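Local coordinates for DUF1285 domain-containing protein (Shewanella baltica, PDB 2RA9) that is of unknown function but may take part in signal transduction, and has a fold built from repeated structural motifs, at residues D59-I64 / D76-I81; L93-S96 / L102-N105; Y119-L122 / L126-K129. One frame throughout, in Å; residues are numbered along the deposited sequence.

Contact 1 of 3, residues D59-I64 / D76-I81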
ATOM      1  N   ASP A  59     -12.352   5.605   4.833  1.00 13.82           N
ATOM      2  CA  ASP A  59     -11.523   6.485   3.988  1.00 15.03           C
ATOM      3  C   ASP A  59     -10.500   7.304   4.758  1.00 14.86           C
ATOM      4  O   ASP A  59      -9.785   8.132   4.170  1.00 18.80           O
ATOM      5  CB  ASP A  59     -12.372   7.426   3.128  1.00 17.07           C
ATOM      6  CG  ASP A  59     -13.524   6.724   2.477  1.00 21.91           C
ATOM      7  OD1 ASP A  59     -13.266   5.832   1.643  1.00 22.71           O
ATOM      8  OD2 ASP A  59     -14.684   7.094   2.810  1.00 21.70           O
ATOM      9  N   GLU A  60     -10.413   7.077   6.054  1.00 13.21           N
ATOM     10  CA  GLU A  60      -9.490   7.794   6.930  1.00 11.92           C
ATOM     11  C   GLU A  60      -8.494   6.794   7.477  1.00 12.18           C
ATOM     12  O   GLU A  60      -8.844   5.643   7.671  1.00 14.48           O
ATOM     13  CB  GLU A  60     -10.266   8.442   8.078  1.00 14.39           C
ATOM     14  CG  GLU A  60     -11.248   9.505   7.569  1.00 16.23           C
ATOM     15  CD  GLU A  60     -12.169  10.066   8.661  1.00 23.43           C
ATOM     16  OE1 GLU A  60     -12.002   9.747   9.863  1.00 25.49           O
ATOM     17  OE2 GLU A  60     -13.117  10.811   8.290  1.00 26.56           O
ATOM     18  N   TYR A  61      -7.261   7.247   7.726  1.00 12.28           N
ATOM     19  CA  TYR A  61      -6.183   6.343   8.140  1.00 11.00           C
ATOM     20  C   TYR A  61      -5.784   6.533   9.599  1.00 10.36           C
ATOM     21  O   TYR A  61      -5.786   7.634  10.117  1.00 10.86           O
ATOM     22  CB  TYR A  61      -4.961   6.590   7.268  1.00 10.72           C
ATOM     23  CG  TYR A  61      -5.218   6.274   5.834  1.00 11.01           C
ATOM     24  CD1 TYR A  61      -5.734   7.246   4.975  1.00 10.60           C
ATOM     25  CD2 TYR A  61      -4.906   5.014   5.303  1.00  9.91           C
ATOM     26  CE1 TYR A  61      -5.954   6.947   3.629  1.00 12.48           C
ATOM     27  CE2 TYR A  61      -5.097   4.737   3.953  1.00 11.11           C
ATOM     28  CZ  TYR A  61      -5.643   5.685   3.143  1.00 11.64           C
ATOM     29  OH  TYR A  61      -5.824   5.418   1.807  1.00 13.55           O
ATOM     30  N   PHE A  62      -5.509   5.419  10.271  1.00 10.69           N
ATOM     31  CA  PHE A  62      -5.192   5.387  11.682  1.00 10.39           C
ATOM     32  C   PHE A  62      -4.157   4.340  11.972  1.00 10.25           C
ATOM     33  O   PHE A  62      -4.095   3.321  11.283  1.00 11.99           O
ATOM     34  CB  PHE A  62      -6.460   4.998  12.511  1.00 12.55           C
ATOM     35  CG  PHE A  62      -7.646   5.875  12.271  1.00 13.93           C
ATOM     36  CD1 PHE A  62      -8.507   5.603  11.222  1.00 17.36           C
ATOM     37  CD2 PHE A  62      -7.893   6.953  13.081  1.00 17.67           C
ATOM     38  CE1 PHE A  62      -9.579   6.420  10.964  1.00 16.56           C
ATOM     39  CE2 PHE A  62      -8.998   7.775  12.826  1.00 20.34           C
ATOM     40  CZ  PHE A  62      -9.790   7.528  11.742  1.00 17.64           C
ATOM     41  N   LEU A  63      -3.338   4.618  12.976  1.00 10.63           N
ATOM     42  CA  LEU A  63      -2.534   3.613  13.630  1.00 10.95           C
ATOM     43  C   LEU A  63      -3.345   3.165  14.854  1.00 10.63           C
ATOM     44  O   LEU A  63      -3.790   4.001  15.670  1.00 12.25           O
ATOM     45  CB  LEU A  63      -1.175   4.170  14.050  1.00 10.59           C
ATOM     46  CG  LEU A  63      -0.350   4.796  12.941  1.00 11.07           C
ATOM     47  CD1 LEU A  63       0.989   5.325  13.496  1.00 14.27           C
ATOM     48  CD2 LEU A  63      -0.085   3.809  11.790  1.00 11.53           C
ATOM     49  N   ILE A  64      -3.508   1.858  14.984  1.00 11.53           N
ATOM     50  CA  ILE A  64      -4.417   1.302  15.946  1.00 10.94           C
ATOM     51  C   ILE A  64      -3.736   0.358  16.916  1.00 10.85           C
ATOM     52  O   ILE A  64      -3.256  -0.718  16.522  1.00 11.65           O
ATOM     53  CB  ILE A  64      -5.615   0.530  15.231  1.00 12.19           C
ATOM     54  CG1 ILE A  64      -6.427   1.501  14.383  1.00 14.17           C
ATOM     55  CG2 ILE A  64      -6.495  -0.166  16.290  1.00 14.61           C
ATOM     56  CD1 ILE A  64      -7.168   2.592  15.121  1.00 16.46           C
ATOM     57  N   ASP A  76      -1.828  10.076  -1.191  1.00 12.12           N
ATOM     58  CA  ASP A  76      -2.304   9.300  -2.332  1.00 13.38           C
ATOM     59  C   ASP A  76      -2.687   7.913  -1.809  1.00 11.89           C
ATOM     60  O   ASP A  76      -3.767   7.774  -1.255  1.00 14.52           O
ATOM     61  CB  ASP A  76      -1.234   9.277  -3.430  1.00 11.81           C
ATOM     62  CG  ASP A  76      -1.725   8.703  -4.724  1.00 13.73           C
ATOM     63  OD1 ASP A  76      -2.867   8.174  -4.796  1.00 15.93           O
ATOM     64  OD2 ASP A  76      -0.937   8.796  -5.694  1.00 17.24           O
ATOM     65  N   ALA A  77      -1.794   6.923  -1.905  1.00 11.78           N
ATOM     66  CA  ALA A  77      -2.001   5.612  -1.309  1.00 10.22           C
ATOM     67  C   ALA A  77      -1.015   5.421  -0.143  1.00 10.67           C
ATOM     68  O   ALA A  77       0.087   6.002  -0.117  1.00 11.53           O
ATOM     69  CB  ALA A  77      -1.750   4.532  -2.316  1.00 13.48           C
ATOM     70  N   PRO A  78      -1.396   4.623   0.836  1.00 10.30           N
ATOM     71  CA  PRO A  78      -0.521   4.476   2.009  1.00 11.11           C
ATOM     72  C   PRO A  78       0.775   3.711   1.722  1.00 12.21           C
ATOM     73  O   PRO A  78       1.748   3.835   2.469  1.00 11.52           O
ATOM     74  CB  PRO A  78      -1.402   3.666   2.989  1.00 11.44           C
ATOM     75  CG  PRO A  78      -2.407   2.991   2.143  1.00 10.70           C
ATOM     76  CD  PRO A  78      -2.689   3.953   1.044  1.00 10.64           C
ATOM     77  N   LEU A  79       0.765   2.909   0.649  1.00 11.66           N
ATOM     78  CA  LEU A  79       1.862   2.028   0.327  1.00 10.92           C
ATOM     79  C   LEU A  79       2.154   2.126  -1.167  1.00 10.80           C
ATOM     80  O   LEU A  79       1.241   2.263  -1.969  1.00 11.31           O
ATOM     81  CB  LEU A  79       1.498   0.601   0.691  1.00 11.53           C
ATOM     82  CG  LEU A  79       1.403   0.321   2.200  1.00 12.49           C
ATOM     83  CD1 LEU A  79       0.691  -0.927   2.489  1.00 15.74           C
ATOM     84  CD2 LEU A  79       2.793   0.353   2.859  1.00 13.65           C
ATOM     85  N   LEU A  80       3.441   2.079  -1.524  1.00 11.09           N
ATOM     86  CA  LEU A  80       3.879   2.054  -2.909  1.00 11.22           C
ATOM     87  C   LEU A  80       4.441   0.647  -3.203  1.00 11.48           C
ATOM     88  O   LEU A  80       5.463   0.226  -2.631  1.00 12.89           O
ATOM     89  CB  LEU A  80       4.991   3.088  -3.118  1.00 12.64           C
ATOM     90  CG  LEU A  80       5.404   3.266  -4.595  1.00 13.97           C
ATOM     91  CD1 LEU A  80       4.394   4.113  -5.322  1.00 14.19           C
ATOM     92  CD2 LEU A  80       6.811   3.840  -4.697  1.00 17.20           C
ATOM     93  N   ILE A  81       3.790  -0.043  -4.117  1.00 10.56           N
ATOM     94  CA  ILE A  81       4.191  -1.369  -4.544  1.00 11.55           C
ATOM     95  C   ILE A  81       5.368  -1.275  -5.516  1.00 11.71           C
ATOM     96  O   ILE A  81       5.299  -0.607  -6.536  1.00 14.00           O
ATOM     97  CB  ILE A  81       3.032  -2.120  -5.175  1.00 11.05           C
ATOM     98  CG1 ILE A  81       1.983  -2.463  -4.100  1.00 13.88           C
ATOM     99  CG2 ILE A  81       3.551  -3.404  -5.896  1.00 13.88           C
ATOM    100  CD1 ILE A  81       0.616  -2.960  -4.605  1.00 15.30           C
TER
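Tyr61 and Pro78 meet where two beta sheets of the chain come together: Tyr61 lies on strand 60-64 of one sheet, while Pro78 stands just ahead of strand 79-86 of the other. At the start of the first strand, Glu60 is engaged within its own sheet, where OE1 forms a salt bridge to Arg71.

Tyr61 carries the contact. Its CG stands anti to the carbonyl carbon (chi1 -63°), and this torsion sends the long phenol out to Pro78, the CA atoms of Tyr61 and Pro78 being 8.6 Å apart. The two side chains cross at about a right angle. On the ring, CE2 lies 3.7 Å from Pro78 CG, and CZ is 4.0 Å from Pro78 CD. Farther out, the hydroxyl OH comes within 3.5 Å of Pro78 CD. A tyrosine suits this place because its long flat ring spans the gap and lays its outer edge and hydroxyl against Pro78; a proline answers it with a rigid apolar ring. Asp76 O, at 4.4 Å from Tyr61 OH, is too far to bond it, and the Asp76 carboxylate is held instead by Tyr119 and Lys129.

Two residues on, Leu63 packs within the core on Leu54, a residue that Pro78 also touches.

The chemistry is that of van der Waals packing over a small area, 98 Å² in all. Pro78 CD, bonded to the amide nitrogen, probably bears slightly positive hydrogens, which would make the nearby phenol oxygen a tolerable neighbour, but such a junction depends on shape rather than on directional bonds.

Contact 2 of 3, residues L93-S96 / L102-N105; sequences LNVS and LHHN
Val95 and His103 form an antiparallel hydrogen-bonded pair, each giving its N-H to the other's carbonyl: Val95 N to His103 O at 2.9 Å, and His103 N to Val95 O at the same length. The backbones also approach through CA-H...O contacts, Asn94 CA to His103 O (3.2 Å) and Leu102 CA to Val95 O.

A side-chain bond lies beside them. His104 ND1 donates to Asn94 OD1 at 2.8 Å with an N-H...O angle of 159°. The oxygen sits at the imidazole edge, in the plane of the ring, whereas the ring nitrogen lies well above the amide's carbonyl plane, the two planes being perpendicular. A water that accepts from Asn105 N donates to the same OD1, giving this oxygen two donors. Asparagine fits because its carbonyl can serve both; an alanine here is likely to leave His104 ND1 and the water without their shared acceptor and the imidazole less restrained.

Apolar packing accompanies these bonds. Val95 CG2 lies 3.9 Å from His103 CB on the buried face, a branched side chain against the base of a ring whose nitrogens bond elsewhere, NE2 to Thr101 and ND1 to Glu123. On the other face Leu102, with CG anti to the backbone N (chi1 179°), brings CD1 to 3.5 Å from Val95 O and alongside Ser96 CB.

With strand directions 164° apart and a short connection between them, the segments make a beta hairpin. Its second strand, 102-106, is outermost in the sheet, and its first lies against strand 79-86.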
ATOM      1  N   LEU A  93      -1.272 -12.671  -6.399  1.00 16.93           N
ATOM      2  CA  LEU A  93       0.056 -12.094  -6.334  1.00 16.02           C
ATOM      3  C   LEU A  93       0.512 -11.925  -4.894  1.00 15.36           C
ATOM      4  O   LEU A  93      -0.302 -11.670  -3.997  1.00 17.75           O
ATOM      5  CB  LEU A  93       0.081 -10.722  -6.974  1.00 16.39           C
ATOM      6  CG  LEU A  93      -0.155 -10.544  -8.454  1.00 15.80           C
ATOM      7  CD1 LEU A  93      -0.132  -9.014  -8.758  1.00 18.38           C
ATOM      8  CD2 LEU A  93       0.899 -11.241  -9.199  1.00 19.08           C
ATOM      9  N   ASN A  94       1.815 -12.051  -4.720  1.00 16.08           N
ATOM     10  CA  ASN A  94       2.517 -11.499  -3.568  1.00 14.85           C
ATOM     11  C   ASN A  94       3.096 -10.178  -4.033  1.00 15.89           C
ATOM     12  O   ASN A  94       3.679 -10.113  -5.127  1.00 16.16           O
ATOM     13  CB  ASN A  94       3.666 -12.402  -3.126  1.00 17.90           C
ATOM     14  CG  ASN A  94       3.184 -13.737  -2.591  1.00 19.41           C
ATOM     15  OD1 ASN A  94       2.201 -13.812  -1.860  1.00 23.20           O
ATOM     16  ND2 ASN A  94       3.876 -14.812  -2.977  1.00 24.14           N
ATOM     17  N   VAL A  95       2.941  -9.112  -3.235  1.00 14.80           N
ATOM     18  CA  VAL A  95       3.568  -7.816  -3.550  1.00 12.67           C
ATOM     19  C   VAL A  95       4.391  -7.340  -2.404  1.00 13.63           C
ATOM     20  O   VAL A  95       4.104  -7.677  -1.239  1.00 15.19           O
ATOM     21  CB  VAL A  95       2.565  -6.726  -3.984  1.00 14.35           C
ATOM     22  CG1 VAL A  95       1.606  -7.286  -5.081  1.00 16.45           C
ATOM     23  CG2 VAL A  95       1.738  -6.171  -2.764  1.00 17.05           C
ATOM     24  N   SER A  96       5.398  -6.545  -2.722  1.00 13.55           N
ATOM     25  CA  SER A  96       6.181  -5.890  -1.696  1.00 14.37           C
ATOM     26  C   SER A  96       6.270  -4.402  -1.985  1.00 13.10           C
ATOM     27  O   SER A  96       6.051  -3.952  -3.115  1.00 13.76           O
ATOM     28  CB  SER A  96       7.549  -6.542  -1.546  1.00 18.12           C
ATOM     29  OG  SER A  96       8.338  -6.314  -2.672  1.00 23.27           O
ATOM     30  N   LEU A 102       5.300  -6.870   2.960  1.00 14.23           N
ATOM     31  CA  LEU A 102       4.939  -7.952   2.073  1.00 13.93           C
ATOM     32  C   LEU A 102       3.467  -8.292   2.253  1.00 14.68           C
ATOM     33  O   LEU A 102       2.980  -8.413   3.378  1.00 14.81           O
ATOM     34  CB  LEU A 102       5.771  -9.180   2.439  1.00 15.65           C
ATOM     35  CG  LEU A 102       5.542 -10.470   1.646  1.00 18.82           C
ATOM     36  CD1 LEU A 102       5.872 -10.313   0.184  1.00 20.09           C
ATOM     37  CD2 LEU A 102       6.350 -11.639   2.306  1.00 18.57           C
ATOM     38  N   HIS A 103       2.762  -8.498   1.141  1.00 14.07           N
ATOM     39  CA  HIS A 103       1.334  -8.738   1.141  1.00 14.41           C
ATOM     40  C   HIS A 103       1.014  -9.907   0.224  1.00 16.42           C
ATOM     41  O   HIS A 103       1.589 -10.031  -0.860  1.00 17.19           O
ATOM     42  CB  HIS A 103       0.593  -7.472   0.693  1.00 15.27           C
ATOM     43  CG  HIS A 103       1.033  -6.237   1.422  1.00 14.75           C
ATOM     44  ND1 HIS A 103       0.397  -5.771   2.553  1.00 15.23           N
ATOM     45  CD2 HIS A 103       2.085  -5.404   1.223  1.00 14.58           C
ATOM     46  CE1 HIS A 103       1.050  -4.715   3.024  1.00 15.61           C
ATOM     47  NE2 HIS A 103       2.089  -4.479   2.249  1.00 13.80           N
ATOM     48  N   HIS A 104       0.090 -10.744   0.669  1.00 17.38           N
ATOM     49  CA  HIS A 104      -0.267 -11.964  -0.046  1.00 17.31           C
ATOM     50  C   HIS A 104      -1.681 -11.906  -0.560  1.00 16.73           C
ATOM     51  O   HIS A 104      -2.482 -11.061  -0.181  1.00 18.67           O
ATOM     52  CB  HIS A 104      -0.118 -13.191   0.872  1.00 17.80           C
ATOM     53  CG  HIS A 104       1.198 -13.254   1.579  1.00 21.28           C
ATOM     54  ND1 HIS A 104       2.370 -13.612   0.953  1.00 25.18           N
ATOM     55  CD2 HIS A 104       1.531 -12.963   2.861  1.00 22.81           C
ATOM     56  CE1 HIS A 104       3.367 -13.572   1.820  1.00 24.77           C
ATOM     57  NE2 HIS A 104       2.886 -13.170   2.982  1.00 28.09           N
ATOM     58  N   ASN A 105      -1.985 -12.833  -1.462  1.00 19.21           N
ATOM     59  CA  ASN A 105      -3.329 -13.018  -1.957  1.00 19.26           C
ATOM     60  C   ASN A 105      -3.908 -11.787  -2.639  1.00 16.43           C
ATOM     61  O   ASN A 105      -5.107 -11.510  -2.577  1.00 20.14           O
ATOM     62  CB  ASN A 105      -4.238 -13.524  -0.822  1.00 20.54           C
ATOM     63  CG  ASN A 105      -3.715 -14.799  -0.217  1.00 28.64           C
ATOM     64  OD1 ASN A 105      -3.361 -15.733  -0.946  1.00 28.90           O
ATOM     65  ND2 ASN A 105      -3.640 -14.851   1.123  1.00 32.96           N
TER
HETATM   66  O   HOH W   1      -0.044 -14.877  -2.296  1.00 31.90           O

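Contact 3 of 3, residues Y119-L122 / L126-K129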
ATOM      1  N   TYR A 119      -3.916   0.929  -8.645  1.00 11.76           N
ATOM      2  CA  TYR A 119      -3.905   0.563  -7.223  1.00 12.73           C
ATOM      3  C   TYR A 119      -4.390  -0.849  -7.012  1.00 11.70           C
ATOM      4  O   TYR A 119      -5.301  -1.273  -7.674  1.00 13.07           O
ATOM      5  CB  TYR A 119      -4.778   1.518  -6.404  1.00 14.42           C
ATOM      6  CG  TYR A 119      -4.428   2.961  -6.562  1.00 13.22           C
ATOM      7  CD1 TYR A 119      -4.919   3.698  -7.630  1.00 14.06           C
ATOM      8  CD2 TYR A 119      -3.651   3.622  -5.631  1.00 12.60           C
ATOM      9  CE1 TYR A 119      -4.636   5.017  -7.769  1.00 14.12           C
ATOM     10  CE2 TYR A 119      -3.337   4.994  -5.781  1.00 13.13           C
ATOM     11  CZ  TYR A 119      -3.803   5.667  -6.865  1.00 13.28           C
ATOM     12  OH  TYR A 119      -3.536   7.001  -7.018  1.00 16.24           O
ATOM     13  N   LEU A 120      -3.762  -1.584  -6.091  1.00 13.69           N
ATOM     14  CA  LEU A 120      -4.185  -2.939  -5.765  1.00 13.48           C
ATOM     15  C   LEU A 120      -4.636  -2.999  -4.315  1.00 12.17           C
ATOM     16  O   LEU A 120      -3.997  -2.406  -3.450  1.00 13.27           O
ATOM     17  CB  LEU A 120      -3.056  -3.959  -5.996  1.00 15.23           C
ATOM     18  CG  LEU A 120      -2.600  -4.167  -7.449  1.00 15.55           C
ATOM     19  CD1 LEU A 120      -1.334  -5.022  -7.561  1.00 18.11           C
ATOM     20  CD2 LEU A 120      -3.735  -4.756  -8.312  1.00 17.92           C
ATOM     21  N   PRO A 121      -5.706  -3.746  -4.024  1.00 14.06           N
ATOM     22  CA  PRO A 121      -6.176  -3.754  -2.649  1.00 14.53           C
ATOM     23  C   PRO A 121      -5.414  -4.758  -1.781  1.00 14.64           C
ATOM     24  O   PRO A 121      -5.113  -5.869  -2.208  1.00 16.49           O
ATOM     25  CB  PRO A 121      -7.656  -4.104  -2.794  1.00 17.55           C
ATOM     26  CG  PRO A 121      -7.703  -4.985  -4.026  1.00 17.62           C
ATOM     27  CD  PRO A 121      -6.585  -4.535  -4.908  1.00 15.36           C
ATOM     28  N   LEU A 122      -5.054  -4.296  -0.590  1.00 13.86           N
ATOM     29  CA  LEU A 122      -4.314  -5.068   0.384  1.00 14.63           C
ATOM     30  C   LEU A 122      -5.188  -5.204   1.619  1.00 15.44           C
ATOM     31  O   LEU A 122      -6.383  -4.915   1.582  1.00 19.29           O
ATOM     32  CB  LEU A 122      -2.989  -4.352   0.715  1.00 12.31           C
ATOM     33  CG  LEU A 122      -2.200  -3.818  -0.484  1.00 12.86           C
ATOM     34  CD1 LEU A 122      -1.035  -2.995  -0.052  1.00 13.81           C
ATOM     35  CD2 LEU A 122      -1.779  -4.930  -1.448  1.00 15.72           C
ATOM     36  N   LEU A 126      -6.238  -1.009   3.211  1.00 12.25           N
ATOM     37  CA  LEU A 126      -5.125  -0.347   2.550  1.00 12.17           C
ATOM     38  C   LEU A 126      -5.038  -0.699   1.067  1.00 12.49           C
ATOM     39  O   LEU A 126      -5.245  -1.855   0.691  1.00 15.62           O
ATOM     40  CB  LEU A 126      -3.812  -0.702   3.207  1.00 11.11           C
ATOM     41  CG  LEU A 126      -3.720  -0.466   4.734  1.00 10.51           C
ATOM     42  CD1 LEU A 126      -2.363  -0.954   5.308  1.00 13.73           C
ATOM     43  CD2 LEU A 126      -4.037   0.954   5.115  1.00 12.69           C
ATOM     44  N   TRP A 127      -4.692   0.297   0.259  1.00 11.83           N
ATOM     45  CA  TRP A 127      -4.429   0.120  -1.176  1.00 11.85           C
ATOM     46  C   TRP A 127      -2.967   0.431  -1.414  1.00 10.84           C
ATOM     47  O   TRP A 127      -2.398   1.344  -0.778  1.00 12.11           O
ATOM     48  CB  TRP A 127      -5.301   1.096  -1.991  1.00 13.50           C
ATOM     49  CG  TRP A 127      -6.739   0.710  -2.018  1.00 16.33           C
ATOM     50  CD1 TRP A 127      -7.666   0.934  -1.030  1.00 20.76           C
ATOM     51  CD2 TRP A 127      -7.432   0.001  -3.048  1.00 16.44           C
ATOM     52  NE1 TRP A 127      -8.888   0.441  -1.397  1.00 23.78           N
ATOM     53  CE2 TRP A 127      -8.771  -0.138  -2.632  1.00 20.86           C
ATOM     54  CE3 TRP A 127      -7.058  -0.531  -4.286  1.00 16.97           C
ATOM     55  CZ2 TRP A 127      -9.724  -0.778  -3.412  1.00 21.61           C
ATOM     56  CZ3 TRP A 127      -7.997  -1.138  -5.046  1.00 18.71           C
ATOM     57  CH2 TRP A 127      -9.311  -1.270  -4.613  1.00 21.32           C
ATOM     58  N   GLY A 128      -2.344  -0.332  -2.308  1.00 11.29           N
ATOM     59  CA  GLY A 128      -0.995  -0.082  -2.740  1.00 10.81           C
ATOM     60  C   GLY A 128      -0.990   0.489  -4.148  1.00 10.86           C
ATOM     61  O   GLY A 128      -1.614  -0.083  -5.039  1.00 13.38           O
ATOM     62  N   LYS A 129      -0.297   1.608  -4.360  1.00 11.91           N
ATOM     63  CA  LYS A 129      -0.132   2.200  -5.674  1.00 11.45           C
ATOM     64  C   LYS A 129       1.010   1.473  -6.387  1.00 11.88           C
ATOM     65  O   LYS A 129       2.075   1.352  -5.835  1.00 12.48           O
ATOM     66  CB  LYS A 129       0.232   3.687  -5.563  1.00 12.60           C
ATOM     67  CG  LYS A 129       0.422   4.331  -6.913  1.00 14.14           C
ATOM     68  CD  LYS A 129       0.429   5.845  -6.884  1.00 14.94           C
ATOM     69  CE  LYS A 129       1.631   6.394  -6.240  1.00 16.90           C
ATOM     70  NZ  LYS A 129       1.637   7.893  -6.216  1.00 20.17           N
TER
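An antiparallel beta hairpin joins strands 118-121 and 127-130, in which Pro121 lies over the indole of Trp127. Pro121 CB sits 3.7 Å from the centroid of the six-membered ring and 10° off its normal, a CH-pi contact over the face. Proline suits the spot: its ring offers a rigid, compact set of C-H groups to the indole, and at this non-hydrogen-bonded position its missing N-H costs nothing across the hairpin. Trp127 CG is anti to the carbonyl carbon (chi1 -73°), which swings the indole over the partner strand until CE3 also reaches Tyr119 CB at 3.7 Å.

On the same face Tyr119 and Lys129 run side by side, pointing the same way. The aliphatic part of the lysine follows the phenol, with Lys129 CB 3.8 Å from Tyr119 CE2, and both polar ends go on to the carboxylate of Asp76.

Three backbone bonds hold the two segments in register. Leu120 and Gly128 exchange a pair, Leu120 N to Gly128 O at 2.8 Å and Gly128 N to Leu120 O at 2.9 Å; nearer the turn, Leu122 N donates to Leu126 O, also at 2.8 Å. Glycine fits its position, since a CB on Gly128 would lie only about 3.2 Å from Leu122 CD1, and a side chain would probably crowd that methyl.

Around the hairpin, Lys112 of strand 112-113 makes a cation-pi contact with Trp127. Strand 127-130 bonds to strand 79-86 on one flank, while Leu120 and Leu122 pack on residues of strands 79-86 and 102-106.

Overall arrangement
Contact 1 joins two six-stranded sheets that share one strand order, in keeping with a repeated structural motif; contacts 2 and 3 are hairpins within the second sheet, on either side of strand 79-86. Contacts 1 and 3, with centres about 9 Å apart, are tied by Asp76: OD2 forms a salt bridge with Lys129 NZ at 2.8 Å, and OD1 probably a hydrogen bond with Tyr119 OH at 2.6 Å. Contact 2 meets the others by packing, for example Ile81 CD1 on Val95 CG2 and Val95 CG2 on Leu122 CD2 (4.0 Å). The bound sodium, at Asn140 and Phe142, lies about 11 Å from the side chain of Leu93 in contact 2.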